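Ribosomal RNA small subunit methyltransferase E (Thermotoga maritima, PDB 1Z85) probably methylates the N3 position of uridine 1498 in 16S rRNA of the assembled 30S ribosomal subunit, using S-adenosyl-L-methionine as methyl donor. Local coordinates at residues N23-F28 against I60-K65; W96-F101 against G187-F192; K105-G110 against R136-Q141. All coordinates share one frame; numbering follows the deposited sequence.

Overall arrangement
From the N terminus the chain first builds a small, mostly antiparallel sheet, and interaction 1 closes a loop there by joining strand 25-28 to the end of strand 55-64 with one salt bridge. The chain then enters the methyltransferase domain. Interaction 2 spans the longest loop, from the start of helix 96-108 to the turn after strand 182-186, and interaction 3 is nested inside it, packing the end of that same helix on helix 128-142. Interactions 1 and 2 lie on opposite sides of the chain's centre, their own centres 38 Å apart; interaction 3, near the middle, has its centre about 18 Å from that of interaction 2.

Interaction 1 of 3, residues N23-F28 against I60-K65; sequences NGEVIF and ILKSLK
Lys62 and Glu25 meet through one salt bridge, NZ to OE1 at 3.0 Å, and that pair is the one close contact between 23-28 and 60-65. The ammonium group reaches OE1 from the anti side of the carboxylate, 27° out of its plane, and NZ also lies 3.9 Å from Glu25 CB. Behind it Lys62 CE lies 4.2 Å from the same OE1. The two side chains cross at about a right angle. Glu25 CG sits between its backbone N and carbonyl carbon (chi1 73°), and the chain beyond it runs extended to the carboxylate. The lysine starts out toward the other strand and bends at chi3 (-51°), a turn that carries its last atoms to the glutamate. An alanine in place of Glu25 would probably leave the Lys62 ammonium without its mate here and remove the one side-chain link between the two segments. The bridge lies at the surface, where solvent probably weakens its pull.

The strands themselves are not paired: the nearest CA atoms, those of Glu25 and Ile60, are 9.2 Å apart. Strand 69-78 runs between them, its backbone bonded to Gly24, Val26 and Phe28 on one side and to Ile60 on the other. Farther along, Phe28 and Leu64 both pack on Met36 of helix 30-38. Lys62 belongs to an irregular place in its strand, for it and Ser63 both face Ala70 in a classic beta bulge. The salt bridge thus spans a central strand of the N-terminal sheet, part of the PUA-like RNA-binding domain that RsmE-family methyltransferases carry ahead of their SPOUT domain.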
ATOM      1  N   ASN B  23      38.229   1.851 -13.260  1.00 45.28           N
ATOM      2  CA  ASN B  23      39.604   1.377 -13.123  1.00 44.39           C
ATOM      3  C   ASN B  23      39.759   0.125 -12.232  1.00 42.35           C
ATOM      4  O   ASN B  23      40.723   0.031 -11.402  1.00 41.41           O
ATOM      5  CB  ASN B  23      40.474   2.522 -12.571  1.00 45.43           C
ATOM      6  CG  ASN B  23      40.423   3.775 -13.442  1.00 47.55           C
ATOM      7  OD1 ASN B  23      40.901   3.774 -14.589  1.00 44.21           O
ATOM      8  ND2 ASN B  23      39.853   4.850 -12.897  1.00 45.28           N
ATOM      9  N   GLY B  24      38.803  -0.811 -12.370  1.00 42.10           N
ATOM     10  CA  GLY B  24      38.851  -2.072 -11.622  1.00 41.91           C
ATOM     11  C   GLY B  24      38.406  -2.031 -10.162  1.00 41.93           C
ATOM     12  O   GLY B  24      38.462  -3.049  -9.464  1.00 39.48           O
ATOM     13  N   GLU B  25      37.953  -0.872  -9.690  1.00 43.40           N
ATOM     14  CA  GLU B  25      37.453  -0.767  -8.330  1.00 44.17           C
ATOM     15  C   GLU B  25      36.043  -0.154  -8.281  1.00 43.52           C
ATOM     16  O   GLU B  25      35.586   0.482  -9.238  1.00 42.93           O
ATOM     17  CB  GLU B  25      38.438   0.044  -7.482  1.00 44.47           C
ATOM     18  CG  GLU B  25      38.436   1.552  -7.778  1.00 47.29           C
ATOM     19  CD  GLU B  25      39.601   2.270  -7.129  1.00 47.87           C
ATOM     20  OE1 GLU B  25      40.027   1.825  -6.034  1.00 53.82           O
ATOM     21  OE2 GLU B  25      40.092   3.268  -7.718  1.00 45.84           O
ATOM     22  N   VAL B  26      35.351  -0.379  -7.169  1.00 40.78           N
ATOM     23  CA  VAL B  26      34.135   0.339  -6.881  1.00 41.64           C
ATOM     24  C   VAL B  26      34.463   1.214  -5.681  1.00 40.73           C
ATOM     25  O   VAL B  26      35.035   0.730  -4.704  1.00 39.07           O
ATOM     26  CB  VAL B  26      32.950  -0.619  -6.611  1.00 41.78           C
ATOM     27  CG1 VAL B  26      31.708   0.138  -6.298  1.00 42.99           C
ATOM     28  CG2 VAL B  26      32.703  -1.528  -7.828  1.00 41.49           C
ATOM     29  N   ILE B  27      34.180   2.511  -5.793  1.00 40.21           N
ATOM     30  CA  ILE B  27      34.370   3.433  -4.670  1.00 41.30           C
ATOM     31  C   ILE B  27      33.030   3.839  -4.111  1.00 39.62           C
ATOM     32  O   ILE B  27      32.064   3.989  -4.839  1.00 38.15           O
ATOM     33  CB  ILE B  27      35.240   4.703  -5.021  1.00 43.46           C
ATOM     34  CG1 ILE B  27      34.555   5.592  -6.057  1.00 49.10           C
ATOM     35  CG2 ILE B  27      36.662   4.300  -5.492  1.00 42.36           C
ATOM     36  N   PHE B  28      32.990   4.036  -2.802  1.00 41.10           N
ATOM     37  CA  PHE B  28      31.751   4.256  -2.075  1.00 40.40           C
ATOM     38  C   PHE B  28      31.831   5.530  -1.250  1.00 42.15           C
ATOM     39  O   PHE B  28      32.880   5.813  -0.652  1.00 41.35           O
ATOM     40  CB  PHE B  28      31.494   3.090  -1.129  1.00 40.80           C
ATOM     41  CG  PHE B  28      31.526   1.731  -1.791  1.00 38.69           C
ATOM     42  CD1 PHE B  28      32.726   1.082  -2.015  1.00 39.49           C
ATOM     43  CD2 PHE B  28      30.347   1.084  -2.125  1.00 37.69           C
ATOM     44  CE1 PHE B  28      32.743  -0.166  -2.584  1.00 39.10           C
ATOM     45  CE2 PHE B  28      30.356  -0.179  -2.705  1.00 39.86           C
ATOM     46  CZ  PHE B  28      31.547  -0.806  -2.924  1.00 36.35           C
ATOM     47  N   ILE B  60      36.054  -7.512  -3.552  1.00 45.57           N
ATOM     48  CA  ILE B  60      36.725  -7.715  -2.276  1.00 46.62           C
ATOM     49  C   ILE B  60      37.012  -6.344  -1.653  1.00 46.76           C
ATOM     50  O   ILE B  60      37.693  -5.511  -2.247  1.00 46.61           O
ATOM     51  CB  ILE B  60      38.034  -8.511  -2.435  1.00 45.45           C
ATOM     52  CG1 ILE B  60      37.786  -9.766  -3.288  1.00 42.54           C
ATOM     53  CG2 ILE B  60      38.605  -8.846  -1.044  1.00 47.47           C
ATOM     54  CD1 ILE B  60      38.896 -10.823  -3.231  1.00 49.54           C
ATOM     55  N   LEU B  61      36.479  -6.120  -0.456  1.00 48.47           N
ATOM     56  CA  LEU B  61      36.656  -4.851   0.260  1.00 49.37           C
ATOM     57  C   LEU B  61      38.132  -4.666   0.602  1.00 50.32           C
ATOM     58  O   LEU B  61      38.764  -5.600   1.113  1.00 49.53           O
ATOM     59  CB  LEU B  61      35.785  -4.828   1.532  1.00 49.28           C
ATOM     60  CG  LEU B  61      35.624  -3.532   2.344  1.00 49.39           C
ATOM     61  CD1 LEU B  61      35.127  -2.380   1.473  1.00 49.70           C
ATOM     62  CD2 LEU B  61      34.666  -3.723   3.534  1.00 49.93           C
ATOM     63  N   LYS B  62      38.685  -3.492   0.282  1.00 51.09           N
ATOM     64  CA  LYS B  62      40.090  -3.172   0.610  1.00 52.14           C
ATOM     65  C   LYS B  62      40.136  -2.174   1.762  1.00 50.53           C
ATOM     66  O   LYS B  62      40.753  -2.441   2.790  1.00 51.71           O
ATOM     67  CB  LYS B  62      40.848  -2.570  -0.586  1.00 52.20           C
ATOM     68  CG  LYS B  62      40.843  -3.389  -1.882  1.00 54.80           C
ATOM     69  CD  LYS B  62      41.461  -2.596  -3.066  1.00 54.77           C
ATOM     70  CE  LYS B  62      40.847  -1.180  -3.230  1.00 55.97           C
ATOM     71  NZ  LYS B  62      40.951  -0.608  -4.613  1.00 55.06           N
ATOM     72  N   SER B  63      39.490  -1.023   1.558  1.00 48.26           N
ATOM     73  CA  SER B  63      39.462   0.068   2.527  1.00 46.70           C
ATOM     74  C   SER B  63      38.038   0.270   3.007  1.00 45.01           C
ATOM     75  O   SER B  63      37.102   0.257   2.219  1.00 43.92           O
ATOM     76  CB  SER B  63      39.969   1.384   1.902  1.00 46.50           C
ATOM     77  OG  SER B  63      39.090   2.491   2.179  1.00 53.59           O
ATOM     78  N   LEU B  64      37.890   0.449   4.311  1.00 44.73           N
ATOM     79  CA  LEU B  64      36.675   0.986   4.893  1.00 45.15           C
ATOM     80  C   LEU B  64      37.123   2.009   5.926  1.00 46.22           C
ATOM     81  O   LEU B  64      37.763   1.651   6.942  1.00 48.50           O
ATOM     82  CB  LEU B  64      35.847  -0.122   5.539  1.00 45.53           C
ATOM     83  CG  LEU B  64      34.501   0.296   6.126  1.00 45.28           C
ATOM     84  CD1 LEU B  64      33.720   1.135   5.130  1.00 47.67           C
ATOM     85  CD2 LEU B  64      33.691  -0.920   6.554  1.00 43.77           C
ATOM     86  N   LYS B  65      36.826   3.280   5.643  1.00 45.16           N
ATOM     87  CA  LYS B  65      37.300   4.395   6.457  1.00 44.14           C
ATOM     88  C   LYS B  65      36.063   5.205   6.852  1.00 43.30           C
ATOM     89  O   LYS B  65      34.972   4.823   6.465  1.00 43.93           O
ATOM     90  CB  LYS B  65      38.308   5.222   5.649  1.00 41.38           C
ATOM     91  CG  LYS B  65      39.644   4.513   5.428  1.00 39.22           C
TER

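Interaction 2 of 3, residues W96-F101 against G187-F192; sequences WERTRF and GPEGGF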
ATOM      1  N   TRP B  96       7.017  16.237   2.500  1.00 38.59           N
ATOM      2  CA  TRP B  96       8.073  15.248   2.291  1.00 38.64           C
ATOM      3  C   TRP B  96       7.642  13.794   2.512  1.00 40.00           C
ATOM      4  O   TRP B  96       8.053  12.883   1.815  1.00 41.22           O
ATOM      5  CB  TRP B  96       9.305  15.599   3.124  1.00 38.34           C
ATOM      6  CG  TRP B  96      10.356  14.570   2.979  1.00 40.42           C
ATOM      7  CD1 TRP B  96      10.795  13.708   3.948  1.00 44.07           C
ATOM      8  CD2 TRP B  96      11.067  14.243   1.775  1.00 39.11           C
ATOM      9  NE1 TRP B  96      11.770  12.874   3.419  1.00 46.96           N
ATOM     10  CE2 TRP B  96      11.939  13.168   2.085  1.00 40.90           C
ATOM     11  CE3 TRP B  96      11.070  14.772   0.468  1.00 39.25           C
ATOM     12  CZ2 TRP B  96      12.803  12.596   1.129  1.00 45.18           C
ATOM     13  CZ3 TRP B  96      11.909  14.194  -0.494  1.00 39.77           C
ATOM     14  CH2 TRP B  96      12.779  13.127  -0.152  1.00 46.46           C
ATOM     15  N   GLU B  97       6.806  13.561   3.492  1.00 41.27           N
ATOM     16  CA  GLU B  97       6.382  12.195   3.814  1.00 43.94           C
ATOM     17  C   GLU B  97       5.582  11.566   2.635  1.00 44.22           C
ATOM     18  O   GLU B  97       5.682  10.341   2.356  1.00 41.72           O
ATOM     19  CB  GLU B  97       5.554  12.254   5.093  1.00 46.06           C
ATOM     20  CG  GLU B  97       6.201  13.318   6.156  1.00 63.66           C
ATOM     21  CD  GLU B  97       5.655  14.831   6.106  1.00 66.50           C
ATOM     22  OE1 GLU B  97       4.610  15.141   6.745  1.00 69.77           O
ATOM     23  OE2 GLU B  97       6.307  15.733   5.494  1.00 51.52           O
ATOM     24  N   ARG B  98       4.802  12.396   1.922  1.00 37.09           N
ATOM     25  CA  ARG B  98       4.073  11.921   0.739  1.00 36.73           C
ATOM     26  C   ARG B  98       5.053  11.700  -0.395  1.00 39.65           C
ATOM     27  O   ARG B  98       4.965  10.690  -1.067  1.00 41.01           O
ATOM     28  CB  ARG B  98       3.026  12.928   0.298  1.00 38.59           C
ATOM     29  CG  ARG B  98       1.814  12.915   1.181  1.00 45.30           C
ATOM     30  CD  ARG B  98       0.933  14.142   0.981  1.00 48.79           C
ATOM     31  NE  ARG B  98       0.080  14.035  -0.195  1.00 43.00           N
ATOM     32  CZ  ARG B  98      -1.176  13.596  -0.189  1.00 42.02           C
ATOM     33  NH1 ARG B  98      -1.763  13.128   0.917  1.00 41.11           N
ATOM     34  NH2 ARG B  98      -1.833  13.593  -1.323  1.00 46.14           N
ATOM     35  N   THR B  99       5.946  12.680  -0.628  1.00 41.63           N
ATOM     36  CA  THR B  99       6.934  12.633  -1.724  1.00 40.81           C
ATOM     37  C   THR B  99       7.876  11.464  -1.568  1.00 38.20           C
ATOM     38  O   THR B  99       8.128  10.788  -2.501  1.00 40.89           O
ATOM     39  CB  THR B  99       7.704  13.956  -1.827  1.00 42.92           C
ATOM     40  OG1 THR B  99       6.773  15.037  -1.923  1.00 44.28           O
ATOM     41  CG2 THR B  99       8.533  14.027  -3.076  1.00 46.55           C
ATOM     42  N   ARG B 100       8.381  11.210  -0.373  1.00 35.58           N
ATOM     43  CA  ARG B 100       9.304  10.117  -0.169  1.00 40.67           C
ATOM     44  C   ARG B 100       8.617   8.790  -0.479  1.00 38.52           C
ATOM     45  O   ARG B 100       9.179   7.935  -1.139  1.00 40.75           O
ATOM     46  CB  ARG B 100       9.807  10.152   1.282  1.00 37.05           C
ATOM     47  CG  ARG B 100      10.807   9.053   1.633  1.00 43.67           C
ATOM     48  CD  ARG B 100      10.931   8.971   3.184  1.00 45.87           C
ATOM     49  NE  ARG B 100      11.492   7.760   3.781  1.00 74.87           N
ATOM     50  CZ  ARG B 100      12.736   7.270   3.634  1.00 78.54           C
ATOM     51  NH1 ARG B 100      13.621   7.821   2.798  1.00 79.16           N
ATOM     52  NH2 ARG B 100      13.080   6.160   4.313  1.00 73.60           N
ATOM     53  N   PHE B 101       7.388   8.640   0.013  1.00 42.07           N
ATOM     54  CA  PHE B 101       6.521   7.471  -0.247  1.00 40.63           C
ATOM     55  C   PHE B 101       6.312   7.201  -1.727  1.00 40.42           C
ATOM     56  O   PHE B 101       6.500   6.078  -2.191  1.00 36.61           O
ATOM     57  CB  PHE B 101       5.148   7.625   0.460  1.00 44.32           C
ATOM     58  CG  PHE B 101       4.177   6.542   0.112  1.00 38.91           C
ATOM     59  CD1 PHE B 101       4.251   5.304   0.731  1.00 40.99           C
ATOM     60  CD2 PHE B 101       3.234   6.732  -0.877  1.00 42.91           C
ATOM     61  CE1 PHE B 101       3.370   4.265   0.354  1.00 42.20           C
ATOM     62  CE2 PHE B 101       2.388   5.732  -1.264  1.00 42.99           C
ATOM     63  CZ  PHE B 101       2.442   4.487  -0.667  1.00 40.35           C
ATOM     64  N   GLY B 187      -1.814  13.265  -8.772  1.00 40.82           N
ATOM     65  CA  GLY B 187      -2.264  14.609  -8.425  1.00 40.27           C
ATOM     66  C   GLY B 187      -1.764  15.135  -7.092  1.00 40.20           C
ATOM     67  O   GLY B 187      -1.377  14.360  -6.186  1.00 38.06           O
ATOM     68  N   PRO B 188      -1.766  16.469  -6.948  1.00 38.93           N
ATOM     69  CA  PRO B 188      -1.297  17.085  -5.717  1.00 39.31           C
ATOM     70  C   PRO B 188      -2.285  16.975  -4.536  1.00 39.75           C
ATOM     71  O   PRO B 188      -3.486  16.790  -4.715  1.00 37.22           O
ATOM     72  CB  PRO B 188      -1.092  18.540  -6.125  1.00 40.88           C
ATOM     73  CG  PRO B 188      -2.125  18.780  -7.156  1.00 39.65           C
ATOM     74  CD  PRO B 188      -2.245  17.468  -7.913  1.00 38.98           C
ATOM     75  N   GLU B 189      -1.764  17.106  -3.319  1.00 39.29           N
ATOM     76  CA  GLU B 189      -2.590  16.991  -2.126  1.00 38.40           C
ATOM     77  C   GLU B 189      -3.763  17.987  -2.045  1.00 37.81           C
ATOM     78  O   GLU B 189      -4.852  17.618  -1.668  1.00 37.81           O
ATOM     79  CB  GLU B 189      -1.702  17.094  -0.894  1.00 41.21           C
ATOM     80  CG  GLU B 189      -2.448  16.897   0.422  1.00 43.77           C
ATOM     81  CD  GLU B 189      -1.561  17.034   1.642  1.00 44.72           C
ATOM     82  OE1 GLU B 189      -0.405  17.528   1.543  1.00 39.93           O
ATOM     83  OE2 GLU B 189      -2.056  16.646   2.718  1.00 46.59           O
ATOM     84  N   GLY B 190      -3.558  19.235  -2.441  1.00 39.99           N
ATOM     85  CA  GLY B 190      -4.624  20.241  -2.378  1.00 40.91           C
ATOM     86  C   GLY B 190      -5.539  20.236  -3.594  1.00 39.74           C
ATOM     87  O   GLY B 190      -6.415  21.088  -3.700  1.00 42.23           O
ATOM     88  N   GLY B 191      -5.333  19.301  -4.526  1.00 39.35           N
ATOM     89  CA  GLY B 191      -6.193  19.167  -5.712  1.00 39.36           C
ATOM     90  C   GLY B 191      -5.644  19.910  -6.912  1.00 37.64           C
ATOM     91  O   GLY B 191      -4.830  20.824  -6.767  1.00 36.70           O
ATOM     92  N   PHE B 192      -6.053  19.486  -8.105  1.00 37.21           N
ATOM     93  CA  PHE B 192      -5.767  20.265  -9.313  1.00 37.58           C
ATOM     94  C   PHE B 192      -6.510  21.622  -9.235  1.00 37.60           C
ATOM     95  O   PHE B 192      -7.633  21.709  -8.761  1.00 38.05           O
ATOM     96  CB  PHE B 192      -6.191  19.518 -10.592  1.00 40.11           C
ATOM     97  CG  PHE B 192      -5.514  18.174 -10.791  1.00 32.89           C
ATOM     98  CD1 PHE B 192      -4.153  18.094 -10.994  1.00 35.24           C
ATOM     99  CD2 PHE B 192      -6.258  17.004 -10.825  1.00 36.29           C
ATOM    100  CE1 PHE B 192      -3.520  16.853 -11.186  1.00 38.62           C
ATOM    101  CE2 PHE B 192      -5.645  15.788 -11.047  1.00 34.24           C
ATOM    102  CZ  PHE B 192      -4.268  15.707 -11.197  1.00 36.35           C
TER
HETATM  103  O   HOH W   1      -0.339  13.920  -3.585  1.00 39.27           O
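Arg98 and Glu189 carry nearly all of this contact, the arginine lying with one face of its guanidinium against the side chain of the glutamate. Glu189 CG stands over the centre of the guanidinium, 3.6 Å above its plane, while Glu189 CB approaches Arg98 NH2 to 3.5 Å. The carboxylate follows in the same layer, its plane only 3° from that of the guanidinium, in a stacked arrangement of two flat groups. Glu189 OE1 is 3.9 Å from Arg98 NE, a long salt bridge: OE1 sits above the flat group, not at its edge, so the attraction is one of charge alone. Two arginines share Glu189, and Arg95, just before the segment, has the firmer grip on OE1.

An extended glutamate, with CG opposite the backbone N (chi1 -176°), spreads CB, CG and the carboxylate across the guanidinium, and Arg98 bends at chi3 (80°) as it crosses them at about a right angle. At the edge of the guanidinium, in its plane, a water bridges the segments: it accepts from Arg98 NH2 at 2.7 Å and donates to Gly187 O at 2.8 Å. Glu189 itself is held in a type I turn from Pro188 to Gly191, closed by Gly191 N to Pro188 O at 3.1 Å. The Gly-Pro-Glu-Gly-Gly run of 187-191 is a signature of this SPOUT family, where the region probably borders the S-adenosyl-L-methionine site.

The contact joins the first turns of helix 96-108 to the loop that leaves strand 182-186 for helix 194-201. Arg98 also makes a cation-pi contact with Phe216 and touches Leu167, Gly190 O takes a bond from Arg121, and Phe101, farther along helix 96-108, packs on helix 216-230.

Interaction 3 of 3, residues K105-G110 against R136-Q141; sequences KCVELG and REAAKQ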
ATOM      1  N   LYS B 105       7.782   3.940  -3.870  1.00 41.83           N
ATOM      2  CA  LYS B 105       6.841   3.106  -4.649  1.00 39.23           C
ATOM      3  C   LYS B 105       7.150   3.066  -6.087  1.00 39.26           C
ATOM      4  O   LYS B 105       7.006   2.028  -6.718  1.00 37.53           O
ATOM      5  CB  LYS B 105       5.413   3.596  -4.440  1.00 41.73           C
ATOM      6  CG  LYS B 105       4.713   2.970  -3.207  1.00 45.41           C
ATOM      7  CD  LYS B 105       5.660   2.809  -2.028  1.00 53.72           C
ATOM      8  CE  LYS B 105       5.443   1.550  -1.276  1.00 46.93           C
ATOM      9  NZ  LYS B 105       6.588   1.253  -0.323  1.00 59.57           N
ATOM     10  N   CYS B 106       7.577   4.181  -6.650  1.00 41.48           N
ATOM     11  CA  CYS B 106       8.063   4.172  -8.037  1.00 39.72           C
ATOM     12  C   CYS B 106       9.249   3.234  -8.285  1.00 44.07           C
ATOM     13  O   CYS B 106       9.316   2.553  -9.306  1.00 43.82           O
ATOM     14  CB  CYS B 106       8.485   5.573  -8.456  1.00 47.33           C
ATOM     15  SG  CYS B 106       7.132   6.682  -8.841  1.00 45.57           S
ATOM     16  N   VAL B 107      10.215   3.205  -7.375  1.00 43.84           N
ATOM     17  CA  VAL B 107      11.315   2.211  -7.468  1.00 40.85           C
ATOM     18  C   VAL B 107      10.751   0.827  -7.407  1.00 38.86           C
ATOM     19  O   VAL B 107      11.048  -0.032  -8.227  1.00 36.04           O
ATOM     20  CB  VAL B 107      12.343   2.363  -6.296  1.00 41.26           C
ATOM     21  CG1 VAL B 107      13.445   1.339  -6.371  1.00 39.63           C
ATOM     22  CG2 VAL B 107      12.931   3.764  -6.259  1.00 43.31           C
ATOM     23  N   GLU B 108       9.935   0.606  -6.401  1.00 38.08           N
ATOM     24  CA  GLU B 108       9.369  -0.680  -6.143  1.00 41.03           C
ATOM     25  C   GLU B 108       8.566  -1.291  -7.273  1.00 38.73           C
ATOM     26  O   GLU B 108       8.632  -2.483  -7.500  1.00 39.22           O
ATOM     27  CB  GLU B 108       8.442  -0.579  -4.926  1.00 41.87           C
ATOM     28  CG  GLU B 108       8.497  -1.753  -4.109  1.00 49.36           C
ATOM     29  CD  GLU B 108       7.466  -1.769  -3.005  1.00 55.62           C
ATOM     30  OE1 GLU B 108       7.167  -0.703  -2.434  1.00 49.56           O
ATOM     31  OE2 GLU B 108       6.990  -2.886  -2.725  1.00 50.09           O
ATOM     32  N   LEU B 109       7.775  -0.464  -7.929  1.00 37.16           N
ATOM     33  CA  LEU B 109       6.817  -0.866  -8.950  1.00 36.86           C
ATOM     34  C   LEU B 109       7.346  -0.783 -10.370  1.00 37.13           C
ATOM     35  O   LEU B 109       6.565  -0.772 -11.343  1.00 35.91           O
ATOM     36  CB  LEU B 109       5.537   0.003  -8.853  1.00 37.77           C
ATOM     37  CG  LEU B 109       4.797  -0.161  -7.506  1.00 35.08           C
ATOM     38  CD1 LEU B 109       3.681   0.835  -7.334  1.00 32.08           C
ATOM     39  CD2 LEU B 109       4.270  -1.580  -7.377  1.00 37.72           C
ATOM     40  N   GLY B 110       8.651  -0.707 -10.514  1.00 38.01           N
ATOM     41  CA  GLY B 110       9.245  -0.769 -11.835  1.00 39.64           C
ATOM     42  C   GLY B 110       9.104   0.452 -12.731  1.00 43.44           C
ATOM     43  O   GLY B 110       9.315   0.373 -13.943  1.00 43.17           O
ATOM     44  N   ARG B 136      18.126   5.524  -4.328  1.00 35.25           N
ATOM     45  CA  ARG B 136      19.222   4.622  -4.027  1.00 36.19           C
ATOM     46  C   ARG B 136      18.827   3.656  -2.906  1.00 37.14           C
ATOM     47  O   ARG B 136      18.991   2.473  -3.021  1.00 36.66           O
ATOM     48  CB  ARG B 136      20.443   5.437  -3.626  1.00 36.59           C
ATOM     49  CG  ARG B 136      21.644   4.593  -3.327  1.00 41.87           C
ATOM     50  CD  ARG B 136      22.467   5.150  -2.192  1.00 51.56           C
ATOM     51  NE  ARG B 136      23.098   6.384  -2.614  1.00 42.82           N
ATOM     52  CZ  ARG B 136      24.272   6.834  -2.182  1.00 42.57           C
ATOM     53  NH1 ARG B 136      25.006   6.162  -1.286  1.00 37.38           N
ATOM     54  NH2 ARG B 136      24.718   7.979  -2.679  1.00 43.08           N
ATOM     55  N   GLU B 137      18.345   4.170  -1.787  1.00 39.69           N
ATOM     56  CA  GLU B 137      18.140   3.304  -0.626  1.00 42.14           C
ATOM     57  C   GLU B 137      17.043   2.304  -0.935  1.00 40.98           C
ATOM     58  O   GLU B 137      17.180   1.149  -0.616  1.00 39.47           O
ATOM     59  CB  GLU B 137      17.829   4.112   0.654  1.00 43.99           C
ATOM     60  CG  GLU B 137      19.034   4.992   1.174  1.00 46.57           C
ATOM     61  CD  GLU B 137      20.300   4.192   1.604  1.00 55.18           C
ATOM     62  OE1 GLU B 137      20.325   2.946   1.529  1.00 59.45           O
ATOM     63  OE2 GLU B 137      21.291   4.810   2.023  1.00 53.85           O
ATOM     64  N   ALA B 138      15.982   2.747  -1.597  1.00 40.00           N
ATOM     65  CA  ALA B 138      14.900   1.832  -2.038  1.00 39.89           C
ATOM     66  C   ALA B 138      15.371   0.756  -3.012  1.00 39.35           C
ATOM     67  O   ALA B 138      15.066  -0.434  -2.854  1.00 40.02           O
ATOM     68  CB  ALA B 138      13.752   2.621  -2.667  1.00 39.33           C
ATOM     69  N   ALA B 139      16.099   1.157  -4.031  1.00 38.24           N
ATOM     70  CA  ALA B 139      16.659   0.214  -4.988  1.00 35.97           C
ATOM     71  C   ALA B 139      17.570  -0.806  -4.315  1.00 40.49           C
ATOM     72  O   ALA B 139      17.520  -1.978  -4.647  1.00 36.71           O
ATOM     73  CB  ALA B 139      17.417   1.000  -6.068  1.00 44.02           C
ATOM     74  N   LYS B 140      18.411  -0.383  -3.367  1.00 42.94           N
ATOM     75  CA  LYS B 140      19.315  -1.346  -2.697  1.00 44.91           C
ATOM     76  C   LYS B 140      18.469  -2.381  -1.974  1.00 42.98           C
ATOM     77  O   LYS B 140      18.788  -3.556  -1.996  1.00 42.45           O
ATOM     78  CB  LYS B 140      20.282  -0.678  -1.704  1.00 45.08           C
ATOM     79  CG  LYS B 140      21.462   0.044  -2.342  1.00 47.73           C
ATOM     80  CD  LYS B 140      22.018   1.166  -1.422  1.00 46.43           C
ATOM     81  CE  LYS B 140      22.295   0.675   0.014  1.00 49.59           C
ATOM     82  NZ  LYS B 140      22.961   1.715   0.857  1.00 53.04           N
ATOM     83  N   GLN B 141      17.359  -1.940  -1.381  1.00 41.70           N
ATOM     84  CA  GLN B 141      16.436  -2.866  -0.740  1.00 40.30           C
ATOM     85  C   GLN B 141      15.683  -3.802  -1.726  1.00 41.12           C
ATOM     86  O   GLN B 141      15.514  -5.012  -1.447  1.00 40.86           O
ATOM     87  CB  GLN B 141      15.486  -2.099   0.178  1.00 39.54           C
ATOM     88  CG  GLN B 141      15.063  -2.868   1.433  1.00 46.03           C
TER
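Helix-to-helix packing in the methyltransferase domain, of the alpha/beta knot (SPOUT) fold, brings the last turn of helix 96-108 against helix 128-142 through one valine and two alanines. Val107 points toward the other helix and its two methyls divide the work: CG2 rests on Ala138 CB at 3.9 Å, and CG1 comes to 3.5 Å from the backbone Ala139 N. CG1, opposite the backbone N (chi1 179°), also meets Ala139 CB at 4.0 Å. The small alanines let the helices approach closely, with the CA atoms of Val107 and Ala139 6.2 Å apart.

The charged residues of these helices take no part in the contact. On the second helix, Lys140 NZ bonds to Glu137 OE1 at 3.0 Å, on the syn side and 30° out of the carboxylate plane, and the same ammonium also reaches Glu32 and His35. Beyond Val107, helix 96-108 ends in a Schellman motif with Gly110, at positive phi, as its C-prime residue.

The packing is buried near the centre of the chain. Pro148 touches Val107, Phe147 touches Ala139, and Arg144 bonds to Val107 O. Leu109 leans on helix 216-230, while Glu108 reaches Thr218 and the backbone N of Arg215 of the second subunit, which places helix 96-108 between helix 128-142 and the dimer interface.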